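Local structure of aromatic-amino-acid transaminase TyrB (Burkholderia cenocepacia K56-2Valvano, 4WD2) at residues G163-D168 with E199-K204; T154-D159 with L171-A176; Q35-S40 with D390-I395; E371-Y376 with G401-S406. The protein probably catalyses the reversible, pyridoxal-phosphate-dependent transfer of the amino group between aromatic amino acids and 2-oxo acids. All coordinates share one frame; numbering follows the deposited sequence. Where two conformers were deposited one is given.

Contact 1 (G163-D168 with E199-K204); sequences GGLKFD and EGQWEK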
loop_
_atom_site.group_PDB
_atom_site.type_symbol
_atom_site.label_atom_id
_atom_site.label_comp_id
_atom_site.label_asym_id
_atom_site.label_seq_id
_atom_site.Cartn_x
_atom_site.Cartn_y
_atom_site.Cartn_z
ATOM N N GLY A 163 21.552 -30.464 2.168
ATOM C CA GLY A 163 20.317 -29.988 1.583
ATOM C C GLY A 163 19.322 -29.806 2.705
ATOM O O GLY A 163 18.120 -29.680 2.469
ATOM N N GLY A 164 19.842 -29.795 3.933
ATOM C CA GLY A 164 19.021 -29.721 5.126
ATOM C C GLY A 164 19.311 -28.513 5.994
ATOM O O GLY A 164 19.626 -27.430 5.496
ATOM N N LEU A 165 19.201 -28.697 7.302
ATOM C CA LEU A 165 19.268 -27.581 8.236
ATOM C C LEU A 165 20.469 -27.661 9.177
ATOM O O LEU A 165 20.735 -28.704 9.771
ATOM C CB LEU A 165 17.979 -27.521 9.054
ATOM C CG LEU A 165 17.857 -26.419 10.104
ATOM C CD1 LEU A 165 17.555 -25.086 9.445
ATOM C CD2 LEU A 165 16.777 -26.798 11.099
ATOM N N LYS A 166 21.194 -26.553 9.306
ATOM C CA LYS A 166 22.262 -26.453 10.294
ATOM C C LYS A 166 21.685 -25.995 11.618
ATOM O O LYS A 166 21.958 -24.881 12.056
ATOM C CB LYS A 166 23.342 -25.467 9.850
ATOM C CG LYS A 166 23.955 -25.743 8.504
ATOM C CD LYS A 166 24.836 -24.574 8.079
ATOM C CE LYS A 166 26.300 -24.833 8.355
ATOM N NZ LYS A 166 26.967 -25.466 7.183
ATOM N N PHE A 167 20.885 -26.839 12.258
ATOM C CA PHE A 167 20.140 -26.373 13.415
ATOM C C PHE A 167 21.009 -26.009 14.614
ATOM O O PHE A 167 20.726 -25.035 15.306
ATOM C CB PHE A 167 19.111 -27.399 13.863
ATOM C CG PHE A 167 18.327 -26.938 15.045
ATOM C CD1 PHE A 167 17.471 -25.849 14.932
ATOM C CD2 PHE A 167 18.478 -27.545 16.279
ATOM C CE1 PHE A 167 16.758 -25.400 16.031
ATOM C CE2 PHE A 167 17.767 -27.099 17.374
ATOM C CZ PHE A 167 16.906 -26.030 17.246
ATOM N N ASP A 168 22.052 -26.793 14.873
ATOM C CA ASP A 168 22.951 -26.493 15.981
ATOM C C ASP A 168 23.605 -25.118 15.795
ATOM O O ASP A 168 23.668 -24.328 16.733
ATOM C CB ASP A 168 24.033 -27.568 16.128
ATOM C CG ASP A 168 23.499 -28.878 16.693
ATOM O OD1 ASP A 168 22.385 -28.893 17.261
ATOM O OD2 ASP A 168 24.213 -29.897 16.575
ATOM N N GLU A 199 8.983 -29.519 14.866
ATOM C CA GLU A 199 8.355 -28.952 16.061
ATOM C C GLU A 199 9.204 -29.071 17.314
ATOM O O GLU A 199 9.033 -28.296 18.250
ATOM C CB GLU A 199 6.998 -29.606 16.290
ATOM C CG GLU A 199 6.017 -29.248 15.186
ATOM C CD GLU A 199 4.622 -29.770 15.434
ATOM O OE1 GLU A 199 4.425 -30.517 16.416
ATOM O OE2 GLU A 199 3.725 -29.419 14.642
ATOM N N GLY A 200 10.119 -30.037 17.329
ATOM C CA GLY A 200 11.070 -30.165 18.418
ATOM C C GLY A 200 12.126 -29.073 18.356
ATOM O O GLY A 200 12.449 -28.454 19.371
ATOM N N GLN A 201 12.652 -28.830 17.157
ATOM C CA GLN A 201 13.618 -27.755 16.942
ATOM C C GLN A 201 12.977 -26.401 17.243
ATOM O O GLN A 201 13.610 -25.515 17.826
ATOM C CB GLN A 201 14.163 -27.809 15.510
ATOM C CG GLN A 201 14.905 -29.118 15.196
ATOM C CD GLN A 201 15.329 -29.229 13.745
ATOM O OE1 GLN A 201 14.580 -28.864 12.846
ATOM N NE2 GLN A 201 16.543 -29.733 13.511
ATOM N N TRP A 202 11.706 -26.256 16.878
ATOM C CA TRP A 202 10.965 -25.036 17.193
ATOM C C TRP A 202 10.901 -24.779 18.693
ATOM O O TRP A 202 11.166 -23.670 19.135
ATOM C CB TRP A 202 9.545 -25.090 16.622
ATOM C CG TRP A 202 9.441 -24.505 15.241
ATOM C CD1 TRP A 202 9.043 -25.150 14.110
ATOM C CD2 TRP A 202 9.762 -23.162 14.846
ATOM N NE1 TRP A 202 9.079 -24.291 13.037
ATOM C CE2 TRP A 202 9.521 -23.066 13.463
ATOM C CE3 TRP A 202 10.218 -22.031 15.532
ATOM C CZ2 TRP A 202 9.724 -21.883 12.747
ATOM C CZ3 TRP A 202 10.426 -20.854 14.820
ATOM C CH2 TRP A 202 10.177 -20.791 13.441
ATOM N N GLU A 203 10.553 -25.795 19.476
ATOM C CA GLU A 203 10.488 -25.618 20.926
ATOM C C GLU A 203 11.832 -25.179 21.491
ATOM O O GLU A 203 11.877 -24.286 22.347
ATOM C CB GLU A 203 10.022 -26.898 21.634
ATOM C CG GLU A 203 9.169 -26.607 22.863
ATOM C CD GLU A 203 7.910 -25.820 22.517
ATOM O OE1 GLU A 203 7.312 -26.093 21.449
ATOM O OE2 GLU A 203 7.518 -24.934 23.307
ATOM N N LYS A 204 12.916 -25.798 21.017
ATOM C CA LYS A 204 14.265 -25.448 21.485
ATOM C C LYS A 204 14.661 -24.033 21.089
ATOM O O LYS A 204 15.328 -23.328 21.851
ATOM C CB LYS A 204 15.303 -26.431 20.948
ATOM C CG LYS A 204 15.132 -27.848 21.453
ATOM C CD LYS A 204 16.155 -28.769 20.798
ATOM C CE LYS A 204 15.754 -30.224 20.941
ATOM N NZ LYS A 204 16.764 -31.130 20.320
#
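The side chain of Gln201 lies over one face of the Phe167 ring, joining the start of helix 167-175 to the first turn of helix 199-211 at the surface of the class I and II aminotransferase fold. Gln201 CB makes a CH-pi contact, 3.8 Å from the centroid of the Phe167 ring and 19° off its normal. The two side chains run past each other in opposite directions, and the amide of Gln201 ends up stacked on the inner part of the ring, the planes 29° apart, with NE2 3.5 Å from Phe167 CB. At the far end of the ring, Phe167 CZ sits 3.4 Å from the backbone O of Gln201. Lys204, one turn further along, places CB near the plane of the Phe167 ring, at its edge. Behind this first shell, Gly163 and Gly164 face Asp159 in a G1 beta bulge, and Lys166 centres an inverse gamma turn that leads from strand 164-165 into the helix bearing Phe167. Asp198 OD1 accepts a hydrogen bond from the backbone N of Gln201. The extended chain of Gln201 carries its amide on to Leu165, which comes from the opposite direction and sets CD2 3.5 Å from Gln201 OE1.

Contact 2 (T154-D159 with L171-A176); sequences TYPYYD and LAAIDA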
loop_
_atom_site.group_PDB
_atom_site.type_symbol
_atom_site.label_atom_id
_atom_site.label_comp_id
_atom_site.label_asym_id
_atom_site.label_seq_id
_atom_site.Cartn_x
_atom_site.Cartn_y
_atom_site.Cartn_z
ATOM N N THR A 154 22.930 -12.100 9.284
ATOM C CA THR A 154 22.442 -13.441 8.990
ATOM C C THR A 154 22.783 -14.426 10.103
ATOM O O THR A 154 23.687 -14.187 10.904
ATOM C CB THR A 154 23.021 -13.975 7.660
ATOM O OG1 THR A 154 24.411 -14.276 7.824
ATOM C CG2 THR A 154 22.867 -12.948 6.562
ATOM N N TYR A 155 22.038 -15.525 10.157
ATOM C CA TYR A 155 22.382 -16.656 11.011
ATOM C C TYR A 155 22.481 -17.902 10.129
ATOM O O TYR A 155 21.857 -17.952 9.064
ATOM C CB TYR A 155 21.357 -16.843 12.145
ATOM C CG TYR A 155 19.906 -16.925 11.714
ATOM C CD1 TYR A 155 19.380 -18.100 11.191
ATOM C CD2 TYR A 155 19.051 -15.836 11.868
ATOM C CE1 TYR A 155 18.043 -18.182 10.805
ATOM C CE2 TYR A 155 17.711 -15.909 11.477
ATOM C CZ TYR A 155 17.220 -17.085 10.949
ATOM O OH TYR A 155 15.910 -17.170 10.557
ATOM N N PRO A 156 23.289 -18.896 10.548
ATOM C CA PRO A 156 23.404 -20.128 9.756
ATOM C C PRO A 156 22.049 -20.801 9.601
ATOM O O PRO A 156 21.250 -20.780 10.541
ATOM C CB PRO A 156 24.358 -20.999 10.580
ATOM C CG PRO A 156 25.132 -20.036 11.409
ATOM C CD PRO A 156 24.199 -18.896 11.706
ATOM N N TYR A 157 21.783 -21.387 8.440
ATOM C CA TYR A 157 20.497 -22.036 8.242
ATOM C C TYR A 157 20.623 -23.198 7.272
ATOM O O TYR A 157 20.629 -24.352 7.683
ATOM C CB TYR A 157 19.451 -21.023 7.751
ATOM C CG TYR A 157 18.022 -21.540 7.804
ATOM C CD1 TYR A 157 17.294 -21.503 8.983
ATOM C CD2 TYR A 157 17.408 -22.063 6.674
ATOM C CE1 TYR A 157 15.988 -21.972 9.040
ATOM C CE2 TYR A 157 16.111 -22.543 6.720
ATOM C CZ TYR A 157 15.403 -22.491 7.904
ATOM O OH TYR A 157 14.107 -22.969 7.949
ATOM N N TYR A 158 20.742 -22.898 5.984
ATOM C CA TYR A 158 20.806 -23.962 4.989
ATOM C C TYR A 158 22.140 -24.679 5.060
ATOM O O TYR A 158 23.188 -24.052 5.259
ATOM C CB TYR A 158 20.573 -23.415 3.582
ATOM C CG TYR A 158 20.644 -24.466 2.502
ATOM C CD1 TYR A 158 19.620 -25.392 2.339
ATOM C CD2 TYR A 158 21.733 -24.532 1.639
ATOM C CE1 TYR A 158 19.682 -26.360 1.351
ATOM C CE2 TYR A 158 21.802 -25.495 0.644
ATOM C CZ TYR A 158 20.776 -26.403 0.507
ATOM O OH TYR A 158 20.842 -27.356 -0.482
ATOM N N ASP A 159 22.093 -26.000 4.919
ATOM C CA ASP A 159 23.298 -26.807 4.940
ATOM C C ASP A 159 23.574 -27.313 3.541
ATOM O O ASP A 159 22.936 -28.257 3.084
ATOM C CB ASP A 159 23.164 -27.976 5.916
ATOM C CG ASP A 159 24.483 -28.687 6.160
ATOM O OD1 ASP A 159 25.398 -28.581 5.317
ATOM O OD2 ASP A 159 24.608 -29.358 7.204
ATOM N N LEU A 171 20.945 -22.321 16.151
ATOM C CA LEU A 171 20.564 -22.130 17.545
ATOM C C LEU A 171 21.660 -21.417 18.347
ATOM O O LEU A 171 21.376 -20.535 19.159
ATOM C CB LEU A 171 20.226 -23.485 18.188
ATOM C CG LEU A 171 19.588 -23.447 19.579
ATOM C CD1 LEU A 171 18.220 -22.784 19.525
ATOM C CD2 LEU A 171 19.490 -24.853 20.184
ATOM N N ALA A 172 22.913 -21.790 18.108
ATOM C CA ALA A 172 24.033 -21.166 18.809
ATOM C C ALA A 172 24.220 -19.696 18.400
ATOM O O ALA A 172 24.527 -18.847 19.241
ATOM C CB ALA A 172 25.313 -21.954 18.564
ATOM N N ALA A 173 24.039 -19.394 17.119
ATOM C CA ALA A 173 24.153 -18.014 16.657
ATOM C C ALA A 173 23.064 -17.140 17.281
ATOM O O ALA A 173 23.331 -16.025 17.735
ATOM C CB ALA A 173 24.082 -17.951 15.141
ATOM N N ILE A 174 21.836 -17.650 17.304
ATOM C CA ILE A 174 20.710 -16.897 17.842
ATOM C C ILE A 174 20.821 -16.761 19.363
ATOM O O ILE A 174 20.493 -15.713 19.922
ATOM C CB ILE A 174 19.370 -17.553 17.449
ATOM C CG1 ILE A 174 19.158 -17.414 15.933
ATOM C CG2 ILE A 174 18.214 -16.917 18.209
ATOM C CD1 ILE A 174 17.912 -18.099 15.406
ATOM N N ASP A 175 21.328 -17.800 20.020
ATOM C CA ASP A 175 21.543 -17.756 21.468
ATOM C C ASP A 175 22.539 -16.677 21.887
ATOM O O ASP A 175 22.563 -16.264 23.050
ATOM C CB ASP A 175 22.026 -19.117 21.981
ATOM C CG ASP A 175 21.974 -19.220 23.490
ATOM O OD1 ASP A 175 20.977 -18.767 24.088
ATOM O OD2 ASP A 175 22.931 -19.753 24.083
ATOM N N ALA A 176 23.360 -16.224 20.948
ATOM C CA ALA A 176 24.413 -15.268 21.263
ATOM C C ALA A 176 23.984 -13.814 21.054
ATOM O O ALA A 176 24.771 -12.895 21.296
ATOM C CB ALA A 176 25.654 -15.570 20.429
#
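Ala173 and Ile174 of helix 167-175 meet Tyr155 and Pro156 on strand 152-159, all through carbon atoms. Ala173 comes first: its CB points at the strand and packs 3.6 Å from Pro156 CD, a ring carbon bonded to the proline nitrogen. The same methyl lies 4.2 Å from Tyr155 CB, so it touches two successive strand residues. Here the helix segment 171-175 passes 7.4 Å from strand segment 154-156, their directions 142° apart. This is helix-on-sheet packing at one border of the large mixed sheet of the aminotransferase fold, where strand 152-159 lies between strands 131-135 and 164-165. Next in sequence, Ile174 sends its CG1 branch back toward the strand. CG1 approaches Tyr155 CG at 4.3 Å, and CD1 goes further, sitting over the centre of the ring in a CH-pi contact 4.3 Å from the Tyr155 centroid and only 7° off the normal. With chi1 of 52°, Tyr155 CG lies between its own backbone N and carbonyl carbon, a setting that places the ring beside Ile174. The phenol end runs on across the sheet, where Tyr155 OH is hydrogen-bonded to Leu184 O. Ile174 also touches Val183 of strand 182-186 and Leu205 of helix 199-211.

Contact 3 (Q35-S40 with D390-I395); sequences QKVNLS and DSNVGI
Val37 carries the middle of this contact, its CB directed at the turn that opens helix 393-405. From that CB the two methyls part. CG1, anti to the backbone N (chi1 178°), goes to the amide end of Asn392, 3.8 Å from its ND2 and 4.0 Å from its CG. CG2 drops between two residues, 3.7 Å from Asn392 CB and 4.0 Å from Ile395 CG2, so one methyl bridges the N-cap residue and the first turn of the helix. Asn392 makes no capping bond with its side chain. Its amide instead serves the preceding loop, OD1 accepting from Asn389 N and ND2 donating to Gly387 O, which fixes the rotation of the group that Val37 packs against. Strand 37-38 pairs in parallel with strand 375-376 in a small two-stranded sheet, and helix 393-405 covers the Val37 side of it; Val396 of that helix also touches Val37 and Leu39. Toward the surface, Gln35 bends at chi2 (-70°) and crosses Ile395 at about a right angle; the 3.1 Å between Gln35 OE1 and Ile395 CD1 is short, and the exact placing of this exposed amide is doubtful. After the strand the chain turns on Asn38, whose OD1 accepts two hydrogen bonds from Ser40: the backbone N, 3.1 Å away and above the carbonyl plane, completes an Asx turn, while Ser40 OG, 2.6 Å from OD1, lies in that plane on a lone pair.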
loop_
_atom_site.group_PDB
_atom_site.type_symbol
_atom_site.label_atom_id
_atom_site.label_comp_id
_atom_site.label_asym_id
_atom_site.label_seq_id
_atom_site.Cartn_x
_atom_site.Cartn_y
_atom_site.Cartn_z
ATOM N N GLN A 35 9.955 -28.530 -25.728
ATOM C CA GLN A 35 9.926 -29.223 -24.445
ATOM C C GLN A 35 10.505 -28.392 -23.307
ATOM O O GLN A 35 10.785 -28.919 -22.232
ATOM C CB GLN A 35 10.677 -30.549 -24.546
ATOM C CG GLN A 35 10.119 -31.487 -25.599
ATOM C CD GLN A 35 8.763 -32.037 -25.223
ATOM O OE1 GLN A 35 8.663 -32.992 -24.450
ATOM N NE2 GLN A 35 7.708 -31.443 -25.770
ATOM N N LYS A 36 10.675 -27.098 -23.535
ATOM C CA LYS A 36 11.225 -26.230 -22.503
ATOM C C LYS A 36 10.331 -26.221 -21.263
ATOM O O LYS A 36 9.114 -26.364 -21.366
ATOM C CB LYS A 36 11.414 -24.809 -23.041
ATOM C CG LYS A 36 10.144 -24.134 -23.509
ATOM C CD LYS A 36 10.445 -22.745 -24.047
ATOM C CE LYS A 36 9.204 -22.093 -24.628
ATOM N NZ LYS A 36 9.496 -20.724 -25.144
ATOM N N VAL A 37 10.946 -26.080 -20.091
ATOM C CA VAL A 37 10.216 -26.052 -18.831
ATOM C C VAL A 37 10.714 -24.908 -17.948
ATOM O O VAL A 37 11.919 -24.767 -17.719
ATOM C CB VAL A 37 10.355 -27.391 -18.062
ATOM C CG1 VAL A 37 9.623 -27.323 -16.734
ATOM C CG2 VAL A 37 9.832 -28.549 -18.894
ATOM N N ASN A 38 9.782 -24.092 -17.458
ATOM C CA ASN A 38 10.122 -22.957 -16.604
ATOM C C ASN A 38 9.748 -23.232 -15.158
ATOM O O ASN A 38 8.577 -23.437 -14.841
ATOM C CB ASN A 38 9.425 -21.682 -17.093
ATOM C CG ASN A 38 9.990 -20.423 -16.461
ATOM O OD1 ASN A 38 10.971 -20.470 -15.726
ATOM N ND2 ASN A 38 9.383 -19.284 -16.770
ATOM N N LEU A 39 10.748 -23.249 -14.284
ATOM C CA LEU A 39 10.512 -23.460 -12.864
ATOM C C LEU A 39 11.117 -22.301 -12.084
ATOM O O LEU A 39 11.462 -22.438 -10.912
ATOM C CB LEU A 39 11.108 -24.799 -12.402
ATOM C CG LEU A 39 10.730 -26.059 -13.189
ATOM C CD1 LEU A 39 11.590 -27.228 -12.766
ATOM C CD2 LEU A 39 9.251 -26.405 -13.033
ATOM N N SER A 40 11.243 -21.156 -12.749
ATOM C CA SER A 40 11.879 -19.989 -12.151
ATOM C C SER A 40 10.871 -19.041 -11.504
ATOM O O SER A 40 11.242 -18.236 -10.653
ATOM C CB SER A 40 12.696 -19.231 -13.200
ATOM O OG SER A 40 11.842 -18.601 -14.139
ATOM N N ASP A 390 2.053 -33.028 -14.515
ATOM C CA ASP A 390 2.212 -34.286 -15.239
ATOM C C ASP A 390 2.820 -34.074 -16.621
ATOM O O ASP A 390 3.434 -34.980 -17.174
ATOM C CB ASP A 390 0.873 -35.012 -15.362
ATOM C CG ASP A 390 0.473 -35.708 -14.083
ATOM O OD1 ASP A 390 1.375 -36.117 -13.320
ATOM O OD2 ASP A 390 -0.740 -35.844 -13.838
ATOM N N SER A 391 2.659 -32.876 -17.174
ATOM C CA SER A 391 3.176 -32.603 -18.510
ATOM C C SER A 391 4.702 -32.482 -18.530
ATOM O O SER A 391 5.316 -32.685 -19.577
ATOM C CB SER A 391 2.562 -31.324 -19.084
ATOM O OG SER A 391 3.267 -30.177 -18.628
ATOM N N ASN A 392 5.321 -32.165 -17.392
ATOM C CA ASN A 392 6.759 -31.893 -17.409
ATOM C C ASN A 392 7.629 -32.572 -16.343
ATOM O O ASN A 392 8.857 -32.497 -16.420
ATOM C CB ASN A 392 6.990 -30.376 -17.331
ATOM C CG ASN A 392 6.476 -29.760 -16.035
ATOM O OD1 ASN A 392 6.447 -30.405 -14.981
ATOM N ND2 ASN A 392 6.071 -28.496 -16.109
ATOM N N VAL A 393 7.024 -33.218 -15.349
ATOM C CA VAL A 393 7.812 -33.736 -14.231
ATOM C C VAL A 393 8.774 -34.846 -14.686
ATOM O O VAL A 393 9.883 -34.957 -14.167
ATOM C CB VAL A 393 6.904 -34.238 -13.070
ATOM C CG1 VAL A 393 6.079 -35.445 -13.485
ATOM C CG2 VAL A 393 7.736 -34.538 -11.819
ATOM N N GLY A 394 8.371 -35.640 -15.672
ATOM C CA GLY A 394 9.259 -36.639 -16.231
ATOM C C GLY A 394 10.430 -35.999 -16.959
ATOM O O GLY A 394 11.571 -36.436 -16.813
ATOM N N ILE A 395 10.136 -34.964 -17.747
ATOM C CA ILE A 395 11.140 -34.213 -18.495
ATOM C C ILE A 395 12.171 -33.605 -17.548
ATOM O O ILE A 395 13.374 -33.683 -17.781
ATOM C CB ILE A 395 10.478 -33.099 -19.338
ATOM C CG1 ILE A 395 9.766 -33.703 -20.551
ATOM C CG2 ILE A 395 11.499 -32.055 -19.777
ATOM C CD1 ILE A 395 8.946 -32.698 -21.334
#

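Contact 4 (E371-Y376 with G401-S406); sequences EVHGVY and GKVLKS
His373 and Val403 have the nearest CA atoms of the two segments, 8.9 Å apart, and the contacts between the segments are made by side chains. Segment 371-376 follows on from helix 363-371, leaves helical geometry at Gly374, whose phi is positive (58°), and turns into strand 375-376; residues 401-405 belong to helix 393-405. The imidazole of His373 spans the gap. With CG anti to the carbonyl carbon (chi1 -57°), the ring is carried toward the helix and slides past Val403 in the opposite direction. Its CD2 lies 3.5 Å from Val403 CG2, and NE2 is nearly as close to the same methyl. Farther round the ring, CE1 meets the aliphatic part of Lys402, 4.0 Å from CD and 4.1 Å from CB. Both helix residues approach the ring obliquely. Within its own segment, Val372 CG1 lies over one face of the imidazole, offset toward the rim. The extended Lys402 chain takes NZ past the ring to a salt bridge with Asp398, one turn earlier in the helix. Ser406 N is hydrogen-bonded to Lys402 O, which Ser406 OG also reaches in one of its two deposited conformers. His373 and Val375 also touch Ala399, extending the packing along helix 393-405. Across the two segments the contact is van der Waals in character: no hydrogen bond joins them. Lys402 NZ remains 5.4 Å from His373 ND1, and its pairing with Asp398 would probably soften any effect of its charge on the imidazole.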
loop_
_atom_site.group_PDB
_atom_site.type_symbol
_atom_site.label_atom_id
_atom_site.label_comp_id
_atom_site.label_asym_id
_atom_site.label_seq_id
_atom_site.Cartn_x
_atom_site.Cartn_y
_atom_site.Cartn_z
ATOM N N GLU A 371 20.674 -24.647 -20.897
ATOM C CA GLU A 371 21.172 -24.621 -22.264
ATOM C C GLU A 371 21.026 -25.967 -22.959
ATOM O O GLU A 371 20.643 -26.032 -24.126
ATOM C CB GLU A 371 22.636 -24.176 -22.285
ATOM C CG GLU A 371 22.873 -22.763 -21.745
ATOM C CD GLU A 371 22.197 -21.679 -22.579
ATOM O OE1 GLU A 371 22.129 -21.815 -23.819
ATOM O OE2 GLU A 371 21.725 -20.687 -21.988
ATOM N N VAL A 372 21.315 -27.045 -22.243
ATOM C CA VAL A 372 21.248 -28.377 -22.844
ATOM C C VAL A 372 19.847 -28.981 -22.750
ATOM O O VAL A 372 19.350 -29.546 -23.717
ATOM C CB VAL A 372 22.258 -29.345 -22.189
ATOM C CG1 VAL A 372 22.223 -30.706 -22.876
ATOM C CG2 VAL A 372 23.656 -28.763 -22.263
ATOM N N HIS A 373 19.194 -28.844 -21.601
ATOM C CA HIS A 373 17.957 -29.586 -21.370
ATOM C C HIS A 373 16.704 -28.713 -21.373
ATOM O O HIS A 373 15.602 -29.210 -21.151
ATOM C CB HIS A 373 18.057 -30.356 -20.052
ATOM C CG HIS A 373 19.227 -31.289 -19.997
ATOM N ND1 HIS A 373 19.200 -32.550 -20.549
ATOM C CD2 HIS A 373 20.466 -31.134 -19.470
ATOM C CE1 HIS A 373 20.369 -33.136 -20.362
ATOM N NE2 HIS A 373 21.154 -32.297 -19.709
ATOM N N GLY A 374 16.870 -27.421 -21.639
ATOM C CA GLY A 374 15.749 -26.497 -21.696
ATOM C C GLY A 374 14.911 -26.397 -20.428
ATOM O O GLY A 374 13.732 -26.058 -20.485
ATOM N N VAL A 375 15.511 -26.701 -19.280
ATOM C CA VAL A 375 14.814 -26.601 -18.002
ATOM C C VAL A 375 15.386 -25.430 -17.206
ATOM O O VAL A 375 16.596 -25.364 -16.967
ATOM C CB VAL A 375 14.924 -27.907 -17.185
ATOM C CG1 VAL A 375 14.456 -27.696 -15.744
ATOM C CG2 VAL A 375 14.119 -29.019 -17.850
ATOM N N TYR A 376 14.515 -24.506 -16.802
ATOM C CA TYR A 376 14.959 -23.238 -16.232
ATOM C C TYR A 376 14.712 -23.128 -14.719
ATOM O O TYR A 376 13.564 -23.128 -14.266
ATOM C CB TYR A 376 14.259 -22.065 -16.940
ATOM C CG TYR A 376 14.652 -21.825 -18.389
ATOM C CD1 TYR A 376 14.422 -22.784 -19.376
ATOM C CD2 TYR A 376 15.212 -20.616 -18.779
ATOM C CE1 TYR A 376 14.769 -22.550 -20.710
ATOM C CE2 TYR A 376 15.559 -20.367 -20.110
ATOM C CZ TYR A 376 15.333 -21.337 -21.068
ATOM O OH TYR A 376 15.685 -21.091 -22.383
ATOM N N GLY A 401 18.493 -35.549 -13.457
ATOM C CA GLY A 401 19.172 -36.821 -13.277
ATOM C C GLY A 401 20.410 -36.940 -14.147
ATOM O O GLY A 401 21.468 -37.348 -13.675
ATOM N N LYS A 402 20.284 -36.577 -15.422
ATOM C CA LYS A 402 21.420 -36.612 -16.342
ATOM C C LYS A 402 22.508 -35.622 -15.935
ATOM O O LYS A 402 23.689 -35.956 -15.960
ATOM C CB LYS A 402 20.967 -36.321 -17.773
ATOM C CG LYS A 402 20.208 -37.463 -18.423
ATOM C CD LYS A 402 19.719 -37.073 -19.800
ATOM C CE LYS A 402 18.913 -38.187 -20.441
ATOM N NZ LYS A 402 18.132 -37.690 -21.610
ATOM N N VAL A 403 22.111 -34.409 -15.555
ATOM C CA VAL A 403 23.086 -33.393 -15.163
ATOM C C VAL A 403 23.835 -33.809 -13.892
ATOM O O VAL A 403 25.063 -33.706 -13.827
ATOM C CB VAL A 403 22.418 -32.013 -14.954
ATOM C CG1 VAL A 403 23.410 -31.022 -14.375
ATOM C CG2 VAL A 403 21.868 -31.489 -16.276
ATOM N N LEU A 404 23.106 -34.300 -12.895
ATOM C CA LEU A 404 23.738 -34.766 -11.662
ATOM C C LEU A 404 24.667 -35.959 -11.910
ATOM O O LEU A 404 25.779 -36.007 -11.386
ATOM C CB LEU A 404 22.682 -35.147 -10.617
ATOM C CG LEU A 404 21.919 -34.047 -9.868
ATOM C CD1 LEU A 404 20.885 -34.660 -8.940
ATOM C CD2 LEU A 404 22.871 -33.160 -9.084
ATOM N N LYS A 405 24.206 -36.919 -12.704
ATOM C CA LYS A 405 24.978 -38.131 -12.973
ATOM C C LYS A 405 26.279 -37.832 -13.704
ATOM O O LYS A 405 27.323 -38.406 -13.397
ATOM C CB LYS A 405 24.147 -39.120 -13.792
ATOM C CG LYS A 405 24.885 -40.396 -14.155
ATOM C CD LYS A 405 25.225 -41.217 -12.918
ATOM C CE LYS A 405 25.985 -42.469 -13.296
ATOM N NZ LYS A 405 26.184 -43.386 -12.136
ATOM N N SER A 406 26.209 -36.922 -14.671
ATOM C CA SER A 406 27.369 -36.554 -15.482
ATOM C C SER A 406 28.467 -35.909 -14.641
ATOM O O SER A 406 29.601 -35.763 -15.090
ATOM C CB SER A 406 26.949 -35.609 -16.606
ATOM O OG SER A 406 26.026 -36.237 -17.477
#

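The four contacts form two pairs. Contacts 1 and 2, centres 10 Å apart, share helix 167-175 and the border of the large sheet, where Lys166 N is hydrogen-bonded to Tyr157 O (2.8 Å) and Asp159 N probably to Gly164 O. Contacts 3 and 4, centres 12 Å apart, share helix 393-405, whose beginning serves contact 3 and whose later turns serve contact 4; the backbone hydrogen bonds Val37 N to Gly374 O and Tyr376 N to Val37 O join their segments. The pairs do not touch: contact 1 lies about 32 Å from contacts 3 and 4, centre to centre. The cofactor is carried on Lys254, modified by pyridoxal phosphate, which belongs to none of the eight segments.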